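Side-chain contacts in 3-dehydroshikimate dehydratase (Pseudomonas putida, PDB 5HMQ), which converts 3-dehydroshikimate to protocatechuate and water with the help of a divalent metal ion, preferably cobalt, in the degradation of quinate and shikimate: residues Pro401-Pro406 / Lys463-Phe468; Ser457-Tyr462 / Leu497-Ser502. All coordinates share one frame; numbering follows the deposited sequence.

How the contacts relate
Both contacts are buried and use helix 455-465, but different parts of it. Contact 1 sets its C-terminal end and the chain just beyond against strand 402-404, which belongs to the preceding VOC module. Contact 2 lays the middle of the helix on strand 496-501 of its own module. Neither has a hydrogen bond between its segments. In contact 1 one valine methyl meets a leucine and a phenylalanine, and little surface is buried; contact 2 buries more and adds a CH-pi contact over a tyrosine face. The two adjoin directly: F468 N probably bonds to Y462 O (3.2 Å), P406 packs on W458, and the R404-A405 backbone lies against F461.

Contact 1: residues Pro401-Pro406 / Lys463-Phe468; sequences PAVRAP and KSLFDF
V403 points its side chain at the 463-468 segment and makes its closest approaches through one methyl, CG1, which meets L465 and F466 together. Toward L465 the encounter is between branch ends: CG1 of V403 lies 4.0 Å from CD2 of L465, with the two side chains slanting past one another. Toward F466 the same methyl comes up obliquely to the far end of the ring, CG1 of V403 being 4.2 Å from CZ. At CG1 of V403 the directions to CD2 of L465 and CZ of F466 are about 73° apart. The valine torsion explains the choice of methyl: CG1 is anti to the backbone N (chi1 177°) and reaches across, whereas CG2 is turned back beside that N.

The arrangement joins two vicinal oxygen chelate (VOC) modules of the C-terminal, hydroxyphenylpyruvate dioxygenase-like domain. Strand 402-404 lies between strands 388-389 and 410-414 in the sheet of the first module, where V403 bonds through its backbone to L411, while L465 and F466 come at the end of helix 455-465 in the second. Helix 374-383 of the first module flanks the V403-L465 pair, A381 touching both.

R404, the next residue of the strand, points away from the helix and packs on Y40 of the second subunit. Its nearly extended chain brings the guanidinium alongside P406, where NH1 of R404 makes a weak bond to the carbonyl O of P406, 3.0 Å long and bent to 139°.

Contact 2: residues Ser457-Tyr462 / Leu497-Ser502; sequences SWVLFY and LPLNIS
L497 sets a methyl over the ring of Y462 in a CH-pi contact: its CD2 is 3.8 Å from the ring centroid and 23° off the normal. The methyl is displaced toward the rim, so CE2 of Y462, at 3.5 Å from CD2 of L497, is its nearest ring atom. The two side chains cross at about a right angle. On the opposite face of the tyrosine, F461 brings its edge, with CD2 of F461 3.7 Å above the Y462 plane, so the phenol is sandwiched between an aliphatic and an aromatic group.

This is the helix-on-sheet packing of a VOC module's beta-alpha-beta-beta-beta unit: helix 455-465 follows strand 440-450 and covers the sheet in which 496-501 runs between 440-450 and 484-489. L488 of the latter strand touches both Y462 and L499. The side chain of L497, about 7 Å from that of the magnesium ligand H445, lies near the metal site without joining it.

The other touch is purely aliphatic, CG2 of V459 lying 4.2 Å from CD1 of L499. With CG of L499 anti to its carbonyl carbon (chi1 -57°) and CD1 anti to CA (chi2 161°), this methyl reaches V459 obliquely.

Contact 1: residues Pro401-Pro406 / Lys463-Phe468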
ATOM      1  N   PRO C 401      -4.948  23.211  21.428  1.00 49.37           N
ATOM      2  CA  PRO C 401      -4.209  22.790  20.234  1.00 51.09           C
ATOM      3  C   PRO C 401      -4.542  21.357  19.844  1.00 54.78           C
ATOM      4  O   PRO C 401      -4.999  20.546  20.652  1.00 52.31           O
ATOM      5  CB  PRO C 401      -2.739  22.928  20.650  1.00 47.98           C
ATOM      6  CG  PRO C 401      -2.755  22.904  22.140  1.00 49.45           C
ATOM      7  CD  PRO C 401      -4.051  23.527  22.553  1.00 48.54           C
ATOM      8  N   ALA C 402      -4.314  21.057  18.565  1.00 50.57           N
ATOM      9  CA  ALA C 402      -4.577  19.740  18.008  1.00 48.06           C
ATOM     10  C   ALA C 402      -3.388  19.276  17.179  1.00 47.43           C
ATOM     11  O   ALA C 402      -2.667  20.086  16.589  1.00 47.45           O
ATOM     12  CB  ALA C 402      -5.848  19.739  17.144  1.00 46.41           C
ATOM     13  N   VAL C 403      -3.181  17.961  17.151  1.00 44.20           N
ATOM     14  CA  VAL C 403      -2.153  17.328  16.333  1.00 44.87           C
ATOM     15  C   VAL C 403      -2.839  16.416  15.325  1.00 45.90           C
ATOM     16  O   VAL C 403      -3.742  15.652  15.688  1.00 45.53           O
ATOM     17  CB  VAL C 403      -1.146  16.540  17.192  1.00 43.86           C
ATOM     18  CG1 VAL C 403      -0.133  15.828  16.306  1.00 44.75           C
ATOM     19  CG2 VAL C 403      -0.449  17.468  18.170  1.00 42.83           C
ATOM     20  N   ARG C 404      -2.420  16.503  14.065  1.00 44.12           N
ATOM     21  CA  ARG C 404      -3.028  15.709  13.007  1.00 42.06           C
ATOM     22  C   ARG C 404      -2.466  14.291  13.040  1.00 42.90           C
ATOM     23  O   ARG C 404      -1.247  14.097  13.057  1.00 44.54           O
ATOM     24  CB  ARG C 404      -2.776  16.365  11.647  1.00 43.77           C
ATOM     25  CG  ARG C 404      -3.455  15.701  10.444  1.00 49.20           C
ATOM     26  CD  ARG C 404      -2.707  16.003   9.148  1.00 49.25           C
ATOM     27  NE  ARG C 404      -3.402  15.514   7.955  1.00 50.04           N
ATOM     28  CZ  ARG C 404      -3.201  14.343   7.364  1.00 51.13           C
ATOM     29  NH1 ARG C 404      -2.307  13.490   7.845  1.00 53.50           N
ATOM     30  NH2 ARG C 404      -3.902  14.027   6.281  1.00 48.20           N
ATOM     31  N   ALA C 405      -3.355  13.305  13.053  1.00 42.16           N
ATOM     32  CA  ALA C 405      -2.976  11.904  12.977  1.00 45.09           C
ATOM     33  C   ALA C 405      -2.727  11.526  11.519  1.00 46.03           C
ATOM     34  O   ALA C 405      -3.107  12.272  10.616  1.00 43.70           O
ATOM     35  CB  ALA C 405      -4.075  11.038  13.591  1.00 42.25           C
ATOM     36  N   PRO C 406      -2.056  10.392  11.253  1.00 43.89           N
ATOM     37  CA  PRO C 406      -1.676  10.084   9.860  1.00 44.08           C
ATOM     38  C   PRO C 406      -2.836  10.126   8.884  1.00 45.95           C
ATOM     39  O   PRO C 406      -2.637  10.470   7.712  1.00 46.74           O
ATOM     40  CB  PRO C 406      -1.081   8.675   9.969  1.00 43.86           C
ATOM     41  CG  PRO C 406      -0.525   8.630  11.345  1.00 45.73           C
ATOM     42  CD  PRO C 406      -1.488   9.410  12.196  1.00 44.18           C
ATOM     43  N   LYS C 463       4.972   6.272  18.783  1.00 45.82           N
ATOM     44  CA  LYS C 463       6.176   6.082  19.586  1.00 46.55           C
ATOM     45  C   LYS C 463       6.974   7.374  19.721  1.00 45.66           C
ATOM     46  O   LYS C 463       7.508   7.670  20.795  1.00 46.47           O
ATOM     47  CB  LYS C 463       7.058   4.985  18.991  1.00 44.51           C
ATOM     48  CG  LYS C 463       6.669   3.573  19.376  1.00 44.87           C
ATOM     49  CD  LYS C 463       7.732   2.588  18.914  1.00 46.37           C
ATOM     50  CE  LYS C 463       7.535   1.214  19.533  1.00 49.20           C
ATOM     51  NZ  LYS C 463       8.574   0.252  19.069  1.00 50.72           N
ATOM     52  N   SER C 464       7.081   8.152  18.644  1.00 43.38           N
ATOM     53  CA  SER C 464       7.944   9.327  18.682  1.00 43.55           C
ATOM     54  C   SER C 464       7.219  10.566  19.203  1.00 45.36           C
ATOM     55  O   SER C 464       7.680  11.196  20.159  1.00 48.29           O
ATOM     56  CB  SER C 464       8.538   9.595  17.293  1.00 41.58           C
ATOM     57  OG  SER C 464       7.534   9.893  16.339  1.00 45.04           O
ATOM     58  N   LEU C 465       6.082  10.921  18.600  1.00 44.40           N
ATOM     59  CA  LEU C 465       5.403  12.154  18.984  1.00 45.76           C
ATOM     60  C   LEU C 465       4.866  12.096  20.408  1.00 44.79           C
ATOM     61  O   LEU C 465       4.848  13.119  21.101  1.00 45.13           O
ATOM     62  CB  LEU C 465       4.264  12.466  18.011  1.00 46.96           C
ATOM     63  CG  LEU C 465       4.623  13.253  16.747  1.00 45.69           C
ATOM     64  CD1 LEU C 465       5.312  12.360  15.726  1.00 43.07           C
ATOM     65  CD2 LEU C 465       3.389  13.916  16.146  1.00 42.27           C
ATOM     66  N   PHE C 466       4.415  10.927  20.860  1.00 44.21           N
ATOM     67  CA  PHE C 466       3.747  10.809  22.151  1.00 45.77           C
ATOM     68  C   PHE C 466       4.446   9.847  23.103  1.00 46.54           C
ATOM     69  O   PHE C 466       3.920   9.579  24.191  1.00 45.93           O
ATOM     70  CB  PHE C 466       2.289  10.397  21.937  1.00 45.94           C
ATOM     71  CG  PHE C 466       1.501  11.394  21.143  1.00 46.02           C
ATOM     72  CD1 PHE C 466       0.994  12.531  21.750  1.00 43.93           C
ATOM     73  CD2 PHE C 466       1.293  11.212  19.788  1.00 45.50           C
ATOM     74  CE1 PHE C 466       0.277  13.459  21.020  1.00 44.72           C
ATOM     75  CE2 PHE C 466       0.579  12.136  19.053  1.00 45.23           C
ATOM     76  CZ  PHE C 466       0.070  13.262  19.669  1.00 45.78           C
ATOM     77  N   ASP C 467       5.614   9.324  22.725  1.00 48.75           N
ATOM     78  CA  ASP C 467       6.427   8.461  23.588  1.00 47.39           C
ATOM     79  C   ASP C 467       5.636   7.249  24.078  1.00 46.57           C
ATOM     80  O   ASP C 467       5.725   6.854  25.242  1.00 47.01           O
ATOM     81  CB  ASP C 467       7.010   9.249  24.764  1.00 45.90           C
ATOM     82  CG  ASP C 467       8.186   8.543  25.415  1.00 47.21           C
ATOM     83  OD1 ASP C 467       8.822   7.706  24.743  1.00 47.50           O
ATOM     84  OD2 ASP C 467       8.477   8.829  26.597  1.00 48.28           O
ATOM     85  N   PHE C 468       4.849   6.655  23.185  1.00 47.31           N
ATOM     86  CA  PHE C 468       4.224   5.377  23.485  1.00 47.41           C
ATOM     87  C   PHE C 468       5.250   4.250  23.403  1.00 45.67           C
ATOM     88  O   PHE C 468       6.317   4.387  22.797  1.00 47.37           O
ATOM     89  CB  PHE C 468       3.064   5.103  22.525  1.00 46.63           C
ATOM     90  CG  PHE C 468       1.796   5.843  22.866  1.00 44.60           C
ATOM     91  CD1 PHE C 468       1.827   6.993  23.637  1.00 45.93           C
ATOM     92  CD2 PHE C 468       0.573   5.379  22.414  1.00 44.32           C
ATOM     93  CE1 PHE C 468       0.661   7.669  23.949  1.00 46.76           C
ATOM     94  CE2 PHE C 468      -0.598   6.049  22.723  1.00 46.62           C
ATOM     95  CZ  PHE C 468      -0.552   7.195  23.492  1.00 48.45           C
TER

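Contact 2: residues Ser457-Tyr462 / Leu497-Ser502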
ATOM      1  N   SER C 457       4.078   3.139   9.918  1.00 43.08           N
ATOM      2  CA  SER C 457       4.085   4.596  10.013  1.00 40.65           C
ATOM      3  C   SER C 457       3.291   5.070  11.225  1.00 44.21           C
ATOM      4  O   SER C 457       3.711   5.997  11.929  1.00 46.08           O
ATOM      5  CB  SER C 457       3.525   5.204   8.728  1.00 41.32           C
ATOM      6  OG  SER C 457       3.756   6.596   8.682  1.00 44.08           O
ATOM      7  N   TRP C 458       2.140   4.442  11.489  1.00 43.75           N
ATOM      8  CA  TRP C 458       1.371   4.780  12.685  1.00 41.92           C
ATOM      9  C   TRP C 458       2.135   4.425  13.954  1.00 41.38           C
ATOM     10  O   TRP C 458       2.083   5.163  14.946  1.00 42.39           O
ATOM     11  CB  TRP C 458       0.017   4.070  12.669  1.00 43.06           C
ATOM     12  CG  TRP C 458      -1.039   4.756  11.859  1.00 43.40           C
ATOM     13  CD1 TRP C 458      -1.192   4.712  10.506  1.00 42.49           C
ATOM     14  CD2 TRP C 458      -2.104   5.578  12.358  1.00 42.82           C
ATOM     15  NE1 TRP C 458      -2.282   5.460  10.129  1.00 44.43           N
ATOM     16  CE2 TRP C 458      -2.859   6.001  11.248  1.00 43.37           C
ATOM     17  CE3 TRP C 458      -2.490   5.997  13.636  1.00 41.21           C
ATOM     18  CZ2 TRP C 458      -3.977   6.825  11.374  1.00 44.46           C
ATOM     19  CZ3 TRP C 458      -3.600   6.814  13.760  1.00 40.72           C
ATOM     20  CH2 TRP C 458      -4.330   7.220  12.636  1.00 41.72           C
ATOM     21  N   VAL C 459       2.834   3.288  13.949  1.00 42.80           N
ATOM     22  CA  VAL C 459       3.602   2.877  15.122  1.00 42.42           C
ATOM     23  C   VAL C 459       4.658   3.923  15.454  1.00 45.04           C
ATOM     24  O   VAL C 459       4.786   4.360  16.604  1.00 45.27           O
ATOM     25  CB  VAL C 459       4.233   1.492  14.893  1.00 44.12           C
ATOM     26  CG1 VAL C 459       5.238   1.179  15.992  1.00 40.94           C
ATOM     27  CG2 VAL C 459       3.156   0.419  14.831  1.00 44.73           C
ATOM     28  N   LEU C 460       5.426   4.344  14.446  1.00 45.49           N
ATOM     29  CA  LEU C 460       6.446   5.366  14.663  1.00 45.72           C
ATOM     30  C   LEU C 460       5.815   6.696  15.056  1.00 44.12           C
ATOM     31  O   LEU C 460       6.381   7.446  15.860  1.00 46.38           O
ATOM     32  CB  LEU C 460       7.307   5.521  13.410  1.00 42.59           C
ATOM     33  CG  LEU C 460       8.355   6.631  13.437  1.00 41.86           C
ATOM     34  CD1 LEU C 460       9.278   6.466  14.630  1.00 37.72           C
ATOM     35  CD2 LEU C 460       9.150   6.621  12.147  1.00 43.89           C
ATOM     36  N   PHE C 461       4.646   7.006  14.493  1.00 41.64           N
ATOM     37  CA  PHE C 461       3.954   8.246  14.832  1.00 40.43           C
ATOM     38  C   PHE C 461       3.680   8.329  16.329  1.00 42.21           C
ATOM     39  O   PHE C 461       3.976   9.344  16.972  1.00 41.54           O
ATOM     40  CB  PHE C 461       2.653   8.338  14.026  1.00 42.13           C
ATOM     41  CG  PHE C 461       1.735   9.453  14.452  1.00 42.78           C
ATOM     42  CD1 PHE C 461       1.894  10.733  13.946  1.00 39.97           C
ATOM     43  CD2 PHE C 461       0.694   9.211  15.336  1.00 43.08           C
ATOM     44  CE1 PHE C 461       1.045  11.755  14.330  1.00 41.58           C
ATOM     45  CE2 PHE C 461      -0.159  10.228  15.724  1.00 43.27           C
ATOM     46  CZ  PHE C 461       0.017  11.502  15.219  1.00 44.06           C
ATOM     47  N   TYR C 462       3.130   7.259  16.907  1.00 43.35           N
ATOM     48  CA  TYR C 462       2.781   7.276  18.323  1.00 44.50           C
ATOM     49  C   TYR C 462       4.006   7.089  19.213  1.00 44.45           C
ATOM     50  O   TYR C 462       4.078   7.676  20.299  1.00 44.27           O
ATOM     51  CB  TYR C 462       1.724   6.212  18.618  1.00 42.61           C
ATOM     52  CG  TYR C 462       0.309   6.723  18.458  1.00 42.88           C
ATOM     53  CD1 TYR C 462      -0.251   7.574  19.404  1.00 45.12           C
ATOM     54  CD2 TYR C 462      -0.465   6.362  17.362  1.00 39.92           C
ATOM     55  CE1 TYR C 462      -1.543   8.049  19.266  1.00 44.16           C
ATOM     56  CE2 TYR C 462      -1.759   6.834  17.213  1.00 41.92           C
ATOM     57  CZ  TYR C 462      -2.293   7.676  18.171  1.00 45.07           C
ATOM     58  OH  TYR C 462      -3.579   8.149  18.034  1.00 46.23           O
ATOM     59  N   LEU C 497      -3.638   1.259  22.938  1.00 50.86           N
ATOM     60  CA  LEU C 497      -4.031   1.356  21.533  1.00 49.55           C
ATOM     61  C   LEU C 497      -3.591   0.102  20.797  1.00 48.38           C
ATOM     62  O   LEU C 497      -2.535   0.075  20.153  1.00 47.06           O
ATOM     63  CB  LEU C 497      -3.431   2.613  20.897  1.00 47.83           C
ATOM     64  CG  LEU C 497      -4.039   3.157  19.607  1.00 54.30           C
ATOM     65  CD1 LEU C 497      -5.255   4.012  19.916  1.00 54.52           C
ATOM     66  CD2 LEU C 497      -2.990   3.960  18.858  1.00 54.51           C
ATOM     67  N   PRO C 498      -4.373  -0.973  20.885  1.00 49.18           N
ATOM     68  CA  PRO C 498      -4.109  -2.134  20.032  1.00 48.22           C
ATOM     69  C   PRO C 498      -4.371  -1.798  18.575  1.00 49.97           C
ATOM     70  O   PRO C 498      -5.175  -0.921  18.250  1.00 47.76           O
ATOM     71  CB  PRO C 498      -5.078  -3.201  20.556  1.00 48.90           C
ATOM     72  CG  PRO C 498      -6.111  -2.455  21.316  1.00 49.06           C
ATOM     73  CD  PRO C 498      -5.456  -1.222  21.849  1.00 49.93           C
ATOM     74  N   LEU C 499      -3.660  -2.493  17.692  1.00 49.63           N
ATOM     75  CA  LEU C 499      -3.653  -2.164  16.274  1.00 50.87           C
ATOM     76  C   LEU C 499      -3.839  -3.437  15.465  1.00 49.04           C
ATOM     77  O   LEU C 499      -3.022  -4.360  15.558  1.00 51.16           O
ATOM     78  CB  LEU C 499      -2.354  -1.448  15.891  1.00 51.51           C
ATOM     79  CG  LEU C 499      -2.078  -0.168  16.683  1.00 48.78           C
ATOM     80  CD1 LEU C 499      -0.616   0.226  16.605  1.00 47.23           C
ATOM     81  CD2 LEU C 499      -2.966   0.968  16.208  1.00 47.44           C
ATOM     82  N   ASN C 500      -4.901  -3.474  14.668  1.00 46.00           N
ATOM     83  CA  ASN C 500      -5.226  -4.597  13.806  1.00 47.09           C
ATOM     84  C   ASN C 500      -5.046  -4.199  12.347  1.00 48.86           C
ATOM     85  O   ASN C 500      -4.917  -3.021  12.003  1.00 46.01           O
ATOM     86  CB  ASN C 500      -6.661  -5.081  14.052  1.00 48.36           C
ATOM     87  CG  ASN C 500      -6.890  -5.540  15.480  1.00 50.97           C
ATOM     88  OD1 ASN C 500      -6.736  -6.721  15.798  1.00 56.07           O
ATOM     89  ND2 ASN C 500      -7.261  -4.609  16.349  1.00 49.72           N
ATOM     90  N   ILE C 501      -5.032  -5.209  11.486  1.00 50.89           N
ATOM     91  CA  ILE C 501      -4.834  -5.029  10.053  1.00 50.62           C
ATOM     92  C   ILE C 501      -6.194  -5.050   9.369  1.00 50.64           C
ATOM     93  O   ILE C 501      -6.944  -6.026   9.486  1.00 49.84           O
ATOM     94  CB  ILE C 501      -3.903  -6.105   9.476  1.00 49.47           C
ATOM     95  CG1 ILE C 501      -2.523  -6.005  10.126  1.00 47.91           C
ATOM     96  CG2 ILE C 501      -3.803  -5.964   7.965  1.00 49.94           C
ATOM     97  CD1 ILE C 501      -1.551  -7.073   9.676  1.00 48.65           C
ATOM     98  N   SER C 502      -6.519  -3.963   8.674  1.00 51.69           N
ATOM     99  CA  SER C 502      -7.746  -3.902   7.897  1.00 50.47           C
ATOM    100  C   SER C 502      -7.645  -4.770   6.652  1.00 52.26           C
ATOM    101  O   SER C 502      -6.557  -5.130   6.190  1.00 54.15           O
ATOM    102  CB  SER C 502      -8.050  -2.464   7.470  1.00 49.58           C
ATOM    103  OG  SER C 502      -8.251  -1.623   8.585  1.00 56.10           O
TER